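Local coordinates for 2-oxoglutarate dehydrogenase E2 component (PDB 2EQ7), which probably docks lipoamide dehydrogenase (E3) onto the E2 succinyltransferase core of the 2-oxoglutarate dehydrogenase complex through its peripheral subunit-binding domain, at residues 2-13 / 28-36. Residues are numbered along the deposited sequence; the frame is centred on the assembly and turned at random.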
ATOM      1  N   ALA C   2      10.069 -20.408  12.849  1.00 52.62           N
ATOM      2  CA  ALA C   2       9.548 -20.798  11.546  1.00 51.65           C
ATOM      3  C   ALA C   2       8.440 -19.866  11.071  1.00 51.05           C
ATOM      4  O   ALA C   2       8.101 -18.887  11.741  1.00 50.44           O
ATOM      5  CB  ALA C   2       9.029 -22.232  11.604  1.00 50.87           C
ATOM      6  N   MET C   3       7.884 -20.177   9.905  1.00 49.31           N
ATOM      7  CA  MET C   3       6.804 -19.383   9.336  1.00 49.33           C
ATOM      8  C   MET C   3       5.490 -19.798   9.994  1.00 49.38           C
ATOM      9  O   MET C   3       5.292 -20.970  10.319  1.00 49.63           O
ATOM     10  CB  MET C   3       6.726 -19.602   7.823  1.00 48.04           C
ATOM     11  CG  MET C   3       7.946 -19.128   7.055  1.00 46.74           C
ATOM     12  SD  MET C   3       8.222 -17.361   7.257  1.00 46.20           S
ATOM     13  CE  MET C   3       7.222 -16.697   5.909  1.00 45.60           C
ATOM     14  N   PRO C   4       4.578 -18.837  10.202  1.00 49.14           N
ATOM     15  CA  PRO C   4       3.269 -19.062  10.824  1.00 49.22           C
ATOM     16  C   PRO C   4       2.484 -20.279  10.326  1.00 49.26           C
ATOM     17  O   PRO C   4       1.859 -20.982  11.122  1.00 49.37           O
ATOM     18  CB  PRO C   4       2.544 -17.748  10.559  1.00 49.24           C
ATOM     19  CG  PRO C   4       3.652 -16.754  10.679  1.00 48.96           C
ATOM     20  CD  PRO C   4       4.757 -17.410   9.876  1.00 48.58           C
ATOM     21  N   ALA C   5       2.504 -20.526   9.020  1.00 49.21           N
ATOM     22  CA  ALA C   5       1.783 -21.667   8.461  1.00 50.05           C
ATOM     23  C   ALA C   5       2.499 -22.974   8.790  1.00 50.82           C
ATOM     24  O   ALA C   5       1.870 -24.026   8.904  1.00 50.17           O
ATOM     25  CB  ALA C   5       1.637 -21.516   6.948  1.00 49.67           C
ATOM     26  N   ALA C   6       3.817 -22.900   8.937  1.00 51.98           N
ATOM     27  CA  ALA C   6       4.618 -24.073   9.261  1.00 53.92           C
ATOM     28  C   ALA C   6       4.293 -24.520  10.680  1.00 54.84           C
ATOM     29  O   ALA C   6       4.152 -25.712  10.952  1.00 54.58           O
ATOM     30  CB  ALA C   6       6.100 -23.744   9.142  1.00 53.75           C
ATOM     31  N   GLU C   7       4.175 -23.548  11.580  1.00 56.00           N
ATOM     32  CA  GLU C   7       3.858 -23.824  12.974  1.00 57.42           C
ATOM     33  C   GLU C   7       2.463 -24.429  13.079  1.00 57.65           C
ATOM     34  O   GLU C   7       2.208 -25.286  13.927  1.00 57.71           O
ATOM     35  CB  GLU C   7       3.929 -22.535  13.794  1.00 58.69           C
ATOM     36  CG  GLU C   7       5.314 -21.908  13.841  1.00 60.84           C
ATOM     37  CD  GLU C   7       5.342 -20.609  14.623  1.00 62.37           C
ATOM     38  OE1 GLU C   7       6.444 -20.052  14.812  1.00 63.66           O
ATOM     39  OE2 GLU C   7       4.262 -20.145  15.048  1.00 63.49           O
ATOM     40  N   ARG C   8       1.565 -23.977  12.210  1.00 57.65           N
ATOM     41  CA  ARG C   8       0.193 -24.470  12.193  1.00 57.95           C
ATOM     42  C   ARG C   8       0.180 -25.926  11.734  1.00 58.77           C
ATOM     43  O   ARG C   8      -0.568 -26.749  12.266  1.00 58.23           O
ATOM     44  CB  ARG C   8      -0.660 -23.607  11.253  1.00 57.33           C
ATOM     45  CG  ARG C   8      -2.143 -23.973  11.200  1.00 57.26           C
ATOM     46  CD  ARG C   8      -2.405 -25.199  10.335  1.00 57.17           C
ATOM     47  NE  ARG C   8      -2.034 -24.976   8.939  1.00 56.46           N
ATOM     48  CZ  ARG C   8      -2.147 -25.889   7.977  1.00 56.56           C
ATOM     49  NH1 ARG C   8      -2.623 -27.095   8.257  1.00 56.31           N
ATOM     50  NH2 ARG C   8      -1.787 -25.598   6.735  1.00 55.52           N
ATOM     51  N   LEU C   9       1.016 -26.237  10.748  1.00 59.32           N
ATOM     52  CA  LEU C   9       1.102 -27.591  10.216  1.00 60.33           C
ATOM     53  C   LEU C   9       1.761 -28.539  11.214  1.00 61.07           C
ATOM     54  O   LEU C   9       1.380 -29.705  11.319  1.00 60.97           O
ATOM     55  CB  LEU C   9       1.892 -27.592   8.903  1.00 60.00           C
ATOM     56  CG  LEU C   9       2.017 -28.936   8.178  1.00 60.17           C
ATOM     57  CD1 LEU C   9       0.634 -29.459   7.818  1.00 59.41           C
ATOM     58  CD2 LEU C   9       2.864 -28.764   6.925  1.00 59.91           C
ATOM     59  N   MET C  10       2.752 -28.035  11.943  1.00 62.14           N
ATOM     60  CA  MET C  10       3.460 -28.845  12.930  1.00 63.39           C
ATOM     61  C   MET C  10       2.589 -29.154  14.142  1.00 64.56           C
ATOM     62  O   MET C  10       2.634 -30.261  14.678  1.00 64.69           O
ATOM     63  CB  MET C  10       4.738 -28.137  13.390  1.00 62.89           C
ATOM     64  CG  MET C  10       5.808 -28.010  12.315  1.00 62.43           C
ATOM     65  SD  MET C  10       7.352 -27.323  12.951  1.00 62.12           S
ATOM     66  CE  MET C  10       7.042 -25.564  12.770  1.00 61.95           C
ATOM     67  N   GLN C  11       1.797 -28.177  14.572  1.00 65.93           N
ATOM     68  CA  GLN C  11       0.926 -28.364  15.725  1.00 67.66           C
ATOM     69  C   GLN C  11      -0.165 -29.395  15.462  1.00 68.53           C
ATOM     70  O   GLN C  11      -0.640 -30.050  16.389  1.00 68.81           O
ATOM     71  CB  GLN C  11       0.296 -27.031  16.139  1.00 67.94           C
ATOM     72  CG  GLN C  11       1.294 -26.037  16.717  1.00 69.06           C
ATOM     73  CD  GLN C  11       0.636 -24.772  17.237  1.00 69.75           C
ATOM     74  OE1 GLN C  11       1.307 -23.884  17.765  1.00 70.41           O
ATOM     75  NE2 GLN C  11      -0.680 -24.683  17.090  1.00 69.99           N
ATOM     76  N   GLU C  12      -0.558 -29.540  14.200  1.00 69.55           N
ATOM     77  CA  GLU C  12      -1.590 -30.505  13.839  1.00 70.96           C
ATOM     78  C   GLU C  12      -1.013 -31.915  13.761  1.00 71.54           C
ATOM     79  O   GLU C  12      -1.570 -32.854  14.329  1.00 71.62           O
ATOM     80  CB  GLU C  12      -2.225 -30.142  12.496  1.00 71.46           C
ATOM     81  CG  GLU C  12      -2.904 -28.788  12.477  1.00 72.30           C
ATOM     82  CD  GLU C  12      -3.737 -28.572  11.229  1.00 72.97           C
ATOM     83  OE1 GLU C  12      -3.186 -28.712  10.118  1.00 73.58           O
ATOM     84  OE2 GLU C  12      -4.939 -28.261  11.362  1.00 73.27           O
ATOM     85  N   LYS C  13       0.103 -32.056  13.052  1.00 72.22           N
ATOM     86  CA  LYS C  13       0.752 -33.355  12.901  1.00 72.97           C
ATOM     87  C   LYS C  13       1.635 -33.670  14.104  1.00 73.29           C
ATOM     88  O   LYS C  13       2.345 -34.676  14.115  1.00 73.48           O
ATOM     89  CB  LYS C  13       1.598 -33.383  11.625  1.00 72.96           C
ATOM     90  CG  LYS C  13       0.809 -33.141  10.346  1.00 73.49           C
ATOM     91  CD  LYS C  13       1.683 -33.315   9.112  1.00 74.04           C
ATOM     92  CE  LYS C  13       2.854 -32.341   9.109  1.00 74.66           C
ATOM     93  NZ  LYS C  13       3.744 -32.539   7.931  1.00 74.75           N
ATOM     94  N   ARG C  28      14.430 -20.164   9.188  1.00 60.31           N
ATOM     95  CA  ARG C  28      12.973 -20.248   9.221  1.00 59.95           C
ATOM     96  C   ARG C  28      12.480 -21.508   8.522  1.00 59.73           C
ATOM     97  O   ARG C  28      12.894 -21.814   7.403  1.00 59.55           O
ATOM     98  CB  ARG C  28      12.354 -19.023   8.546  1.00 59.94           C
ATOM     99  CG  ARG C  28      12.764 -17.700   9.163  1.00 60.95           C
ATOM    100  CD  ARG C  28      12.212 -16.531   8.365  1.00 61.93           C
ATOM    101  NE  ARG C  28      12.660 -15.249   8.902  1.00 62.65           N
ATOM    102  CZ  ARG C  28      12.346 -14.070   8.378  1.00 63.57           C
ATOM    103  NH1 ARG C  28      12.800 -12.955   8.935  1.00 64.03           N
ATOM    104  NH2 ARG C  28      11.578 -14.003   7.298  1.00 62.85           N
ATOM    105  N   ILE C  29      11.588 -22.233   9.187  1.00 59.50           N
ATOM    106  CA  ILE C  29      11.030 -23.457   8.629  1.00 59.31           C
ATOM    107  C   ILE C  29       9.761 -23.149   7.841  1.00 59.01           C
ATOM    108  O   ILE C  29       8.787 -22.638   8.393  1.00 59.06           O
ATOM    109  CB  ILE C  29      10.685 -24.476   9.741  1.00 59.44           C
ATOM    110  CG1 ILE C  29      11.960 -24.892  10.481  1.00 59.61           C
ATOM    111  CG2 ILE C  29       9.998 -25.692   9.141  1.00 59.61           C
ATOM    112  CD1 ILE C  29      11.720 -25.858  11.625  1.00 60.08           C
ATOM    113  N   LEU C  30       9.784 -23.457   6.549  1.00 58.68           N
ATOM    114  CA  LEU C  30       8.632 -23.224   5.687  1.00 58.82           C
ATOM    115  C   LEU C  30       7.668 -24.395   5.843  1.00 59.01           C
ATOM    116  O   LEU C  30       8.083 -25.503   6.186  1.00 58.80           O
ATOM    117  CB  LEU C  30       9.076 -23.109   4.226  1.00 58.61           C
ATOM    118  CG  LEU C  30      10.113 -22.029   3.905  1.00 58.66           C
ATOM    119  CD1 LEU C  30      10.498 -22.115   2.437  1.00 58.08           C
ATOM    120  CD2 LEU C  30       9.550 -20.652   4.229  1.00 58.60           C
ATOM    121  N   LYS C  31       6.386 -24.153   5.594  1.00 59.39           N
ATOM    122  CA  LYS C  31       5.383 -25.206   5.718  1.00 60.00           C
ATOM    123  C   LYS C  31       5.698 -26.371   4.786  1.00 60.73           C
ATOM    124  O   LYS C  31       5.256 -27.497   5.016  1.00 61.04           O
ATOM    125  CB  LYS C  31       3.988 -24.654   5.408  1.00 59.30           C
ATOM    126  CG  LYS C  31       3.836 -24.112   4.002  1.00 58.62           C
ATOM    127  CD  LYS C  31       2.454 -23.519   3.778  1.00 57.53           C
ATOM    128  CE  LYS C  31       1.358 -24.566   3.853  1.00 56.61           C
ATOM    129  NZ  LYS C  31       0.038 -23.975   3.500  1.00 53.52           N
ATOM    130  N   GLU C  32       6.464 -26.097   3.734  1.00 61.53           N
ATOM    131  CA  GLU C  32       6.836 -27.135   2.781  1.00 62.46           C
ATOM    132  C   GLU C  32       7.947 -28.000   3.368  1.00 62.87           C
ATOM    133  O   GLU C  32       8.153 -29.136   2.940  1.00 62.67           O
ATOM    134  CB  GLU C  32       7.297 -26.510   1.462  1.00 62.89           C
ATOM    135  CG  GLU C  32       8.579 -25.704   1.561  1.00 63.55           C
ATOM    136  CD  GLU C  32       8.965 -25.061   0.242  1.00 64.10           C
ATOM    137  OE1 GLU C  32      10.054 -24.457   0.173  1.00 64.61           O
ATOM    138  OE2 GLU C  32       8.179 -25.157  -0.725  1.00 64.28           O
ATOM    139  N   ASP C  33       8.660 -27.454   4.349  1.00 63.39           N
ATOM    140  CA  ASP C  33       9.739 -28.184   5.005  1.00 64.24           C
ATOM    141  C   ASP C  33       9.144 -29.207   5.967  1.00 64.91           C
ATOM    142  O   ASP C  33       9.690 -30.296   6.148  1.00 64.80           O
ATOM    143  CB  ASP C  33      10.647 -27.223   5.780  1.00 63.93           C
ATOM    144  CG  ASP C  33      11.410 -26.280   4.871  1.00 64.09           C
ATOM    145  OD1 ASP C  33      12.132 -26.768   3.976  1.00 63.64           O
ATOM    146  OD2 ASP C  33      11.294 -25.050   5.055  1.00 63.90           O
ATOM    147  N   VAL C  34       8.021 -28.843   6.580  1.00 65.60           N
ATOM    148  CA  VAL C  34       7.337 -29.718   7.523  1.00 66.58           C
ATOM    149  C   VAL C  34       6.733 -30.910   6.789  1.00 67.51           C
ATOM    150  O   VAL C  34       6.962 -32.061   7.162  1.00 67.40           O
ATOM    151  CB  VAL C  34       6.209 -28.966   8.263  1.00 66.30           C
ATOM    152  CG1 VAL C  34       5.541 -29.890   9.271  1.00 66.22           C
ATOM    153  CG2 VAL C  34       6.773 -27.737   8.959  1.00 66.21           C
ATOM    154  N   MET C  35       5.961 -30.627   5.744  1.00 68.63           N
ATOM    155  CA  MET C  35       5.332 -31.682   4.959  1.00 69.76           C
ATOM    156  C   MET C  35       6.399 -32.518   4.263  1.00 70.48           C
ATOM    157  O   MET C  35       6.107 -33.572   3.697  1.00 70.95           O
ATOM    158  CB  MET C  35       4.377 -31.080   3.925  1.00 69.84           C
ATOM    159  CG  MET C  35       5.026 -30.106   2.955  1.00 70.07           C
ATOM    160  SD  MET C  35       3.846 -29.428   1.765  1.00 69.95           S
ATOM    161  CE  MET C  35       4.065 -30.559   0.391  1.00 70.16           C
ATOM    162  N   ARG C  36       7.637 -32.038   4.310  1.00 71.18           N
ATOM    163  CA  ARG C  36       8.761 -32.735   3.698  1.00 71.90           C
ATOM    164  C   ARG C  36       9.216 -33.863   4.619  1.00 72.28           C
ATOM    165  O   ARG C  36       9.742 -34.879   4.162  1.00 72.38           O
ATOM    166  CB  ARG C  36       9.918 -31.762   3.465  1.00 71.85           C
ATOM    167  CG  ARG C  36      11.143 -32.386   2.820  1.00 72.03           C
ATOM    168  CD  ARG C  36      12.282 -31.385   2.757  1.00 72.35           C
ATOM    169  NE  ARG C  36      12.679 -30.942   4.090  1.00 72.45           N
ATOM    170  CZ  ARG C  36      13.563 -29.978   4.327  1.00 72.16           C
ATOM    171  NH1 ARG C  36      14.146 -29.346   3.318  1.00 72.34           N
ATOM    172  NH2 ARG C  36      13.865 -29.647   5.574  1.00 71.90           N
TER
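Val-34 of helix 31-34 packs against helix 4-12 with both of its methyl groups. Its CG2 lies 3.5 Å from Met-10 CG, and the Met-10 chain is roughly perpendicular to Val-34. Its CG1 meets the same Met-10 carbon and the end of Lys-13. Leu-9 and Val-34 lie alongside each other, running opposite ways. With CG of Leu-9 anti to the backbone N (chi1 -177°), the branch is carried toward helix 31-34, where CD2 reaches Val-34 CB at 3.6 Å and also touches the carbonyl O of Lys-31. Ala-6 fits where the helices are close: its CB lies 3.6 Å from Lys-31 N and also meets Ile-29 O. That oxygen accepts a nearly straight hydrogen bond from Met-3 N (3.0 Å, 177°), at the N-cap position of helix 4-12. Leu-30 is the N-cap residue of the other helix, and its N donates to the anti lone pair of Asp-33 OD2.

Lys-31 can be followed outward. CB rests on the backbone of Ala-6, 3.9 Å from its CA. CD meets Ala-5 CB at 3.8 Å. The chain then bends at chi3 (-65°), and NZ ends 4.1 Å from Arg-8 NH2, at the guanidinium edge. Acidic side chains of one neighbouring protein chain form salt bridges with both, which probably offsets their repulsion. Arg-8 NH1 also forms a salt bridge with Glu-12 OE1, which it meets from above the carboxylate plane. A leucine in place of Arg-8 would probably leave Glu-12 and the acidic partner on the neighbouring chain without this positive mate.

The contact joins the two helices of the E3-binding domain. Its apolar inner side probably supplies much of the packing of this small fold, while Arg-8 and Lys-31 form a basic patch, consistent with largely electrostatic docking onto lipoamide dehydrogenase.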